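Local structure of putative nudix hydrolase family member (Chromobacterium violaceum, 3F13) at residues D14-A19 against P80-K85; L72-H77 against E139-L144; R18-I23 against Y39-G44. The protein is a putative hydrolase of the Nudix family, probably magnesium-dependent, whose particular substrate is not established. One frame throughout, in Å; residues are numbered along the deposited sequence.

Interaction 1. Residues D14-A19 against P80-K85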
# COMPACT_ATOMS: atom_id res chain seq x y z
N ASP B 14 -27.20 1.24 7.83
CA ASP B 14 -26.09 0.75 6.99
C ASP B 14 -24.82 0.78 7.84
O ASP B 14 -24.76 1.48 8.86
CB ASP B 14 -25.85 1.64 5.77
CG ASP B 14 -27.00 1.64 4.79
OD1 ASP B 14 -27.23 0.62 4.09
OD2 ASP B 14 -27.67 2.70 4.69
N LEU B 15 -23.79 0.06 7.41
CA LEU B 15 -22.49 0.06 8.09
C LEU B 15 -21.53 1.11 7.50
O LEU B 15 -21.41 1.21 6.26
CB LEU B 15 -21.83 -1.32 7.95
CG LEU B 15 -22.61 -2.53 8.46
CD1 LEU B 15 -21.73 -3.80 8.50
CD2 LEU B 15 -23.15 -2.21 9.88
N ALA B 16 -20.86 1.89 8.34
CA ALA B 16 -19.87 2.86 7.85
C ALA B 16 -18.55 2.20 7.48
O ALA B 16 -18.13 1.25 8.13
CB ALA B 16 -19.62 3.97 8.88
N ARG B 17 -17.90 2.71 6.45
CA ARG B 17 -16.62 2.10 6.00
C ARG B 17 -15.46 2.62 6.82
O ARG B 17 -15.26 3.86 6.91
CB ARG B 17 -16.40 2.38 4.53
CG ARG B 17 -17.42 1.71 3.58
CD ARG B 17 -17.09 2.08 2.11
NE ARG B 17 -17.07 3.54 1.96
CZ ARG B 17 -16.06 4.27 1.49
NH1 ARG B 17 -16.19 5.59 1.43
NH2 ARG B 17 -14.93 3.73 1.04
N ARG B 18 -14.69 1.73 7.45
CA ARG B 18 -13.55 2.18 8.23
C ARG B 18 -12.32 1.48 7.70
O ARG B 18 -12.44 0.38 7.15
CB ARG B 18 -13.72 1.88 9.71
CG ARG B 18 -14.84 2.72 10.35
CD ARG B 18 -14.89 2.55 11.85
NE ARG B 18 -13.72 3.11 12.54
CZ ARG B 18 -13.73 4.29 13.16
NH1 ARG B 18 -12.63 4.71 13.76
NH2 ARG B 18 -14.83 5.04 13.15
N ALA B 19 -11.15 2.12 7.83
CA ALA B 19 -9.87 1.41 7.56
C ALA B 19 -9.17 1.20 8.89
O ALA B 19 -9.26 2.05 9.77
CB ALA B 19 -8.95 2.21 6.61
N PRO B 80 -21.47 -4.35 14.40
CA PRO B 80 -22.85 -3.96 14.14
C PRO B 80 -22.97 -2.60 13.48
O PRO B 80 -23.98 -2.36 12.82
CB PRO B 80 -23.51 -3.97 15.53
CG PRO B 80 -22.69 -5.04 16.30
CD PRO B 80 -21.25 -4.72 15.81
N PHE B 81 -21.94 -1.77 13.62
CA PHE B 81 -21.95 -0.40 13.12
C PHE B 81 -21.02 -0.08 11.94
O PHE B 81 -21.29 0.86 11.18
CB PHE B 81 -21.62 0.55 14.26
CG PHE B 81 -22.73 0.68 15.27
CD1 PHE B 81 -23.72 1.65 15.12
CD2 PHE B 81 -22.81 -0.20 16.32
CE1 PHE B 81 -24.76 1.75 16.04
CE2 PHE B 81 -23.85 -0.12 17.23
CZ PHE B 81 -24.83 0.86 17.09
N ASN B 82 -19.92 -0.82 11.85
CA ASN B 82 -18.81 -0.50 10.96
C ASN B 82 -18.34 -1.68 10.12
O ASN B 82 -18.39 -2.85 10.56
CB ASN B 82 -17.66 0.05 11.79
CG ASN B 82 -18.04 1.38 12.45
OD1 ASN B 82 -18.57 2.27 11.79
ND2 ASN B 82 -17.83 1.48 13.73
N ALA B 83 -17.92 -1.40 8.89
CA ALA B 83 -17.27 -2.41 8.06
C ALA B 83 -15.79 -2.06 7.88
O ALA B 83 -15.48 -1.13 7.16
CB ALA B 83 -17.96 -2.54 6.70
N HIS B 84 -14.88 -2.80 8.52
CA HIS B 84 -13.48 -2.44 8.47
C HIS B 84 -12.81 -3.17 7.33
O HIS B 84 -13.12 -4.35 7.09
CB HIS B 84 -12.73 -2.90 9.74
CG HIS B 84 -13.16 -2.20 10.99
ND1 HIS B 84 -12.39 -1.24 11.62
CD2 HIS B 84 -14.28 -2.33 11.74
CE1 HIS B 84 -13.01 -0.82 12.71
NE2 HIS B 84 -14.15 -1.48 12.81
N LYS B 85 -11.92 -2.50 6.60
CA LYS B 85 -10.85 -3.25 5.91
C LYS B 85 -9.59 -3.13 6.75
O LYS B 85 -9.23 -2.03 7.21
CB LYS B 85 -10.59 -2.75 4.50
CG LYS B 85 -11.62 -3.25 3.48
CD LYS B 85 -11.32 -2.83 2.08
CE LYS B 85 -12.38 -3.42 1.16
NZ LYS B 85 -12.41 -4.92 1.19
O HOH W 1 -23.10 2.84 11.21

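Interaction 2. Residues L72-H77 against E139-L144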
# COMPACT_ATOMS: atom_id res chain seq x y z
N LEU B 72 -0.59 -4.00 2.92
CA LEU B 72 -1.13 -5.23 2.39
C LEU B 72 -2.53 -5.45 2.96
O LEU B 72 -2.68 -5.58 4.18
CB LEU B 72 -0.22 -6.41 2.77
CG LEU B 72 -0.82 -7.77 2.45
CD1 LEU B 72 -0.96 -7.90 0.90
CD2 LEU B 72 0.05 -8.87 3.02
N TYR B 73 -3.54 -5.45 2.11
CA TYR B 73 -4.91 -5.76 2.57
C TYR B 73 -4.98 -7.18 3.14
O TYR B 73 -4.60 -8.15 2.46
CB TYR B 73 -5.94 -5.57 1.42
CG TYR B 73 -7.29 -6.20 1.71
CD1 TYR B 73 -8.15 -5.66 2.66
CD2 TYR B 73 -7.65 -7.41 1.10
CE1 TYR B 73 -9.38 -6.27 2.96
CE2 TYR B 73 -8.89 -8.02 1.38
CZ TYR B 73 -9.74 -7.43 2.33
OH TYR B 73 -10.96 -7.99 2.62
N LEU B 74 -5.42 -7.32 4.40
CA LEU B 74 -5.51 -8.64 5.04
C LEU B 74 -6.93 -9.21 5.00
O LEU B 74 -7.13 -10.35 4.54
CB LEU B 74 -5.04 -8.54 6.49
CG LEU B 74 -3.69 -7.83 6.67
CD1 LEU B 74 -3.35 -7.60 8.16
CD2 LEU B 74 -2.62 -8.68 5.94
N PHE B 75 -7.91 -8.45 5.48
CA PHE B 75 -9.28 -8.98 5.54
C PHE B 75 -10.27 -7.90 5.94
O PHE B 75 -9.85 -6.78 6.35
CB PHE B 75 -9.38 -10.14 6.56
CG PHE B 75 -8.78 -9.83 7.94
CD1 PHE B 75 -9.52 -9.15 8.90
CD2 PHE B 75 -7.49 -10.23 8.26
CE1 PHE B 75 -8.96 -8.85 10.19
CE2 PHE B 75 -6.93 -9.96 9.53
CZ PHE B 75 -7.68 -9.23 10.48
N ASP B 76 -11.55 -8.26 5.88
CA ASP B 76 -12.63 -7.37 6.30
C ASP B 76 -13.02 -7.80 7.71
O ASP B 76 -12.95 -8.99 8.04
CB ASP B 76 -13.85 -7.50 5.39
CG ASP B 76 -13.52 -7.29 3.92
OD1 ASP B 76 -12.75 -6.35 3.59
OD2 ASP B 76 -14.01 -8.10 3.09
N HIS B 77 -13.45 -6.86 8.54
CA HIS B 77 -13.94 -7.18 9.86
C HIS B 77 -15.23 -6.37 10.03
O HIS B 77 -15.16 -5.14 10.05
CB HIS B 77 -12.94 -6.74 10.91
CG HIS B 77 -13.40 -7.00 12.31
ND1 HIS B 77 -13.24 -8.22 12.93
CD2 HIS B 77 -14.01 -6.19 13.21
CE1 HIS B 77 -13.73 -8.16 14.15
NE2 HIS B 77 -14.21 -6.94 14.35
N GLU B 139 2.07 -15.75 3.20
CA GLU B 139 3.45 -15.62 2.72
C GLU B 139 3.82 -14.17 2.43
O GLU B 139 4.91 -13.72 2.78
CB GLU B 139 3.70 -16.46 1.45
CG GLU B 139 3.77 -17.96 1.72
CD GLU B 139 4.23 -18.72 0.49
OE1 GLU B 139 5.47 -18.75 0.25
OE2 GLU B 139 3.36 -19.25 -0.26
N ALA B 140 2.91 -13.46 1.75
CA ALA B 140 3.05 -12.01 1.53
C ALA B 140 3.15 -11.23 2.84
O ALA B 140 4.01 -10.37 2.98
CB ALA B 140 1.89 -11.51 0.72
N LEU B 141 2.30 -11.55 3.80
CA LEU B 141 2.34 -10.91 5.10
C LEU B 141 3.72 -11.12 5.73
O LEU B 141 4.38 -10.16 6.16
CB LEU B 141 1.22 -11.49 5.97
CG LEU B 141 0.84 -10.88 7.30
CD1 LEU B 141 -0.42 -11.63 7.81
CD2 LEU B 141 2.00 -11.03 8.29
N ARG B 142 4.18 -12.37 5.76
CA ARG B 142 5.47 -12.66 6.40
C ARG B 142 6.63 -11.99 5.66
O ARG B 142 7.60 -11.55 6.29
CB ARG B 142 5.71 -14.16 6.54
CG ARG B 142 4.83 -14.86 7.66
CD ARG B 142 5.27 -16.30 7.86
NE ARG B 142 4.92 -17.12 6.71
CZ ARG B 142 3.69 -17.55 6.45
NH1 ARG B 142 2.68 -17.25 7.27
NH2 ARG B 142 3.47 -18.25 5.36
N ALA B 143 6.54 -11.89 4.34
CA ALA B 143 7.60 -11.23 3.60
C ALA B 143 7.62 -9.73 3.91
O ALA B 143 8.69 -9.12 4.00
CB ALA B 143 7.50 -11.50 2.10
N LEU B 144 6.44 -9.13 4.06
CA LEU B 144 6.39 -7.71 4.40
C LEU B 144 6.98 -7.47 5.79
O LEU B 144 7.70 -6.52 6.00
CB LEU B 144 4.97 -7.15 4.26
CG LEU B 144 4.60 -6.93 2.80
CD1 LEU B 144 3.11 -6.57 2.66
CD2 LEU B 144 5.50 -5.79 2.26

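Interaction 3. Residues R18-I23 against Y39-G44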
# COMPACT_ATOMS: atom_id res chain seq x y z
N ARG B 18 -14.69 1.73 7.45
CA ARG B 18 -13.55 2.18 8.23
C ARG B 18 -12.32 1.48 7.70
O ARG B 18 -12.44 0.38 7.15
CB ARG B 18 -13.72 1.88 9.71
CG ARG B 18 -14.84 2.72 10.35
CD ARG B 18 -14.89 2.55 11.85
NE ARG B 18 -13.72 3.11 12.54
CZ ARG B 18 -13.73 4.29 13.16
NH1 ARG B 18 -12.63 4.71 13.76
NH2 ARG B 18 -14.83 5.04 13.15
N ALA B 19 -11.15 2.12 7.83
CA ALA B 19 -9.87 1.41 7.56
C ALA B 19 -9.17 1.20 8.89
O ALA B 19 -9.26 2.05 9.77
CB ALA B 19 -8.95 2.21 6.61
N THR B 20 -8.45 0.09 9.06
CA THR B 20 -7.77 -0.15 10.32
C THR B 20 -6.38 -0.63 9.96
O THR B 20 -6.28 -1.45 9.02
CB THR B 20 -8.51 -1.23 11.11
OG1 THR B 20 -9.78 -0.68 11.54
CG2 THR B 20 -7.69 -1.71 12.33
N ALA B 21 -5.34 -0.13 10.64
CA ALA B 21 -3.92 -0.52 10.36
C ALA B 21 -3.33 -1.41 11.41
O ALA B 21 -3.47 -1.15 12.62
CB ALA B 21 -3.02 0.73 10.25
N ILE B 22 -2.61 -2.42 10.95
CA ILE B 22 -1.75 -3.19 11.81
C ILE B 22 -0.35 -2.78 11.44
O ILE B 22 0.09 -3.06 10.33
CB ILE B 22 -1.87 -4.69 11.54
CG1 ILE B 22 -3.22 -5.24 12.03
CG2 ILE B 22 -0.66 -5.41 12.21
CD1 ILE B 22 -4.36 -4.31 11.91
N ILE B 23 0.33 -2.07 12.36
CA ILE B 23 1.69 -1.60 12.13
C ILE B 23 2.62 -2.24 13.14
O ILE B 23 2.53 -1.93 14.33
CB ILE B 23 1.78 -0.08 12.30
CG1 ILE B 23 0.96 0.59 11.21
CG2 ILE B 23 3.23 0.40 12.20
CD1 ILE B 23 0.65 2.07 11.55
N TYR B 39 -7.26 1.75 24.40
CA TYR B 39 -6.43 1.67 23.20
C TYR B 39 -7.16 0.95 22.08
O TYR B 39 -7.94 0.04 22.30
CB TYR B 39 -5.11 0.97 23.52
CG TYR B 39 -4.10 1.82 24.29
CD1 TYR B 39 -3.24 2.69 23.63
CD2 TYR B 39 -4.02 1.75 25.67
CE1 TYR B 39 -2.32 3.46 24.33
CE2 TYR B 39 -3.12 2.52 26.37
CZ TYR B 39 -2.27 3.38 25.71
OH TYR B 39 -1.36 4.14 26.42
N ASN B 40 -6.85 1.34 20.84
CA ASN B 40 -7.40 0.69 19.69
C ASN B 40 -6.38 0.73 18.57
O ASN B 40 -5.43 1.55 18.59
CB ASN B 40 -8.65 1.42 19.23
CG ASN B 40 -9.64 0.51 18.55
OD1 ASN B 40 -9.35 -0.64 18.17
ND2 ASN B 40 -10.86 1.03 18.36
N LEU B 41 -6.56 -0.15 17.60
CA LEU B 41 -5.74 -0.04 16.38
C LEU B 41 -6.00 1.28 15.64
O LEU B 41 -7.12 1.75 15.57
CB LEU B 41 -6.08 -1.18 15.46
CG LEU B 41 -5.63 -2.54 15.95
CD1 LEU B 41 -6.31 -3.50 14.99
CD2 LEU B 41 -4.09 -2.76 15.96
N PRO B 42 -4.95 1.88 15.08
CA PRO B 42 -5.10 3.16 14.37
C PRO B 42 -6.03 3.04 13.15
O PRO B 42 -6.15 1.98 12.58
CB PRO B 42 -3.68 3.49 13.91
CG PRO B 42 -2.80 2.31 14.28
CD PRO B 42 -3.57 1.38 15.14
N GLY B 43 -6.67 4.13 12.73
CA GLY B 43 -7.53 4.05 11.56
C GLY B 43 -8.66 5.03 11.71
O GLY B 43 -8.63 5.88 12.62
N GLY B 44 -9.66 4.93 10.84
CA GLY B 44 -10.81 5.85 10.92
C GLY B 44 -11.82 5.66 9.81
O GLY B 44 -11.71 4.77 9.01
O HOH W 2 -9.23 0.86 14.07

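Interaction 1. Residues D14-A19 against P80-K85
The carbonyl oxygen of Phe81 is gripped by two hydrogen-bond donors where strands 16-25 and 82-90 start to run together. Ala16 N meets Phe81 O at 3.1 Å, in the carbonyl plane and on a lone pair. A water molecule donates to the same oxygen, Phe81 O, at 2.7 Å and also donates to Asp14 O, so it bridges the two segments just ahead of the strands. Leu15 CA adds a CA-H...O contact to the same Phe81 O.

From here a parallel ladder follows. Ala16 O takes Ala83 N at 2.8 Å, almost straight at 171°. Arg18 N reaches Ala83 O at 3.0 Å, and Lys85 N reaches Arg18 O at the same length. Ala83 thus uses both its N-H and its carbonyl between Ala16 and Arg18, and its oxygen takes a further bond from Arg52 of helix 52-64.

On the face of the sheet carrying Ala16, Arg18, Asn82 and His84, the aliphatic root of Arg18 does the touching. Its CB lies over the imidazole of His84 in a CH-pi contact, 4.2 Å from the ring centroid and offset toward the rim. Further out, Arg18 CD presses on Asn82 CG at 3.4 Å. The chain then bends at chi3 (67°), and the guanidinium stands 51° from the His84 ring plane rather than stacked on it. The ring itself is tied down by His84 ND1 bonding Thr20 OG1.

On the face carrying Arg17, Ala83 and Lys85, loop residue Leu15 sets its CB 4.2 Å from Ala83 CB, while the end of Lys85 leads away.

The pairing is written mainly in backbone amides; the side chains contribute carbon contacts. The guanidinium of Arg17 bonds the backbone oxygen of Glu50, and Lys85 forms a salt bridge with Asp76, both outside the pairing.

Interaction 2. Residues L72-H77 against E139-L144
Helix 136-157 lies against strand 70-78 of the sheet through a small set of leucines, with Leu72 at the centre. The axes of the two segments come within 9.7 Å and run at 132° to one another. In Leu72, chi1 (171°) turns CG away from the backbone N, and chi2 (66°) then sets CD2 against the helix backbone: CD2 sits 3.6 Å from Leu141 N and 4.0 Å from Ala140 CB. Leu144 comes at the root of the same side chain, its CD1 pressed to 3.3 Å from Leu72 CB, closer than carbons normally pack.

The strand is not regular here. Leu74 and Phe75 both face Val86 of strand 82-90 in a classic beta bulge. Leu74 still sends CD2 toward the helix and meets Leu141 CD1 at 4.1 Å, the two side chains crossing at about a right angle. No hydrogen bond links the segments, although Leu74 O accepts one from Lys137 earlier on the same helix. Leu141 also rests on Leu130 of helix 118-132. The second subunit comes in close by: Leu144 packs on Leu72 of that subunit, Ala143 on its Ala143, and Tyr73 N donates to its Ser70 OG.

Interaction 3. Residues R18-I23 against Y39-G44
Ala19 and Gly44 form an antiparallel hydrogen-bonded pair that adds the short strand 43-45 to strand 16-25. Gly44 is the opening glycine of the Nudix box, the family's signature loop-helix-loop motif. Ala19 N donates to Gly44 O at 3.0 Å, and Gly44 N returns a bond to Ala19 O. Ala21 N reaches Pro42 O, likewise at 3.0 Å, while Gly43 N turns to the Glu63 carboxylate of the Nudix helix. Between these bonds Thr20 faces Gly43, which has no side chain to hold the strands apart, and Gly43 CA makes a CA-H...O contact of 3.2 Å with Ala19 O.

The apolar contacts centre on Leu41. Its CD1 fits tightly at 3.5 Å against Thr20 CG2, the side chains crossing at about a right angle, and at 3.7 Å against Ile22 CD1. Helix 118-132 packs on Leu41 and Ile22 as well.

Among the polar side chains, the guanidinium of Arg18 lays one face over Gly44, with NH1 3.6 Å from Gly44 CA. Thr20 OG1, already bonded to His84, shares a water that donates to Leu41 O at 2.7 Å.

Overall arrangement
Interactions 1 and 3 lie on the two edges of strand 16-25 and share Arg18 and Ala19; their centres are about 12 Å apart. His84 ND1 to Thr20 OG1, 2.7 Å, joins them directly. Interactions 1 and 2 meet along the neighbouring strands 70-78 and 82-90, where Lys85 NZ lies 2.8 Å from Asp76 OD1, though their centres are about 19 Å apart. Interactions 2 and 3 do not touch, their nearest atoms being about 5 Å apart. Interaction 3 contains the opening glycine of the Nudix box, and interaction 1 reaches the same motif through Glu50 and Arg52; in this family the box glutamates usually hold the catalytic magnesium. Interaction 2 reaches toward the second subunit.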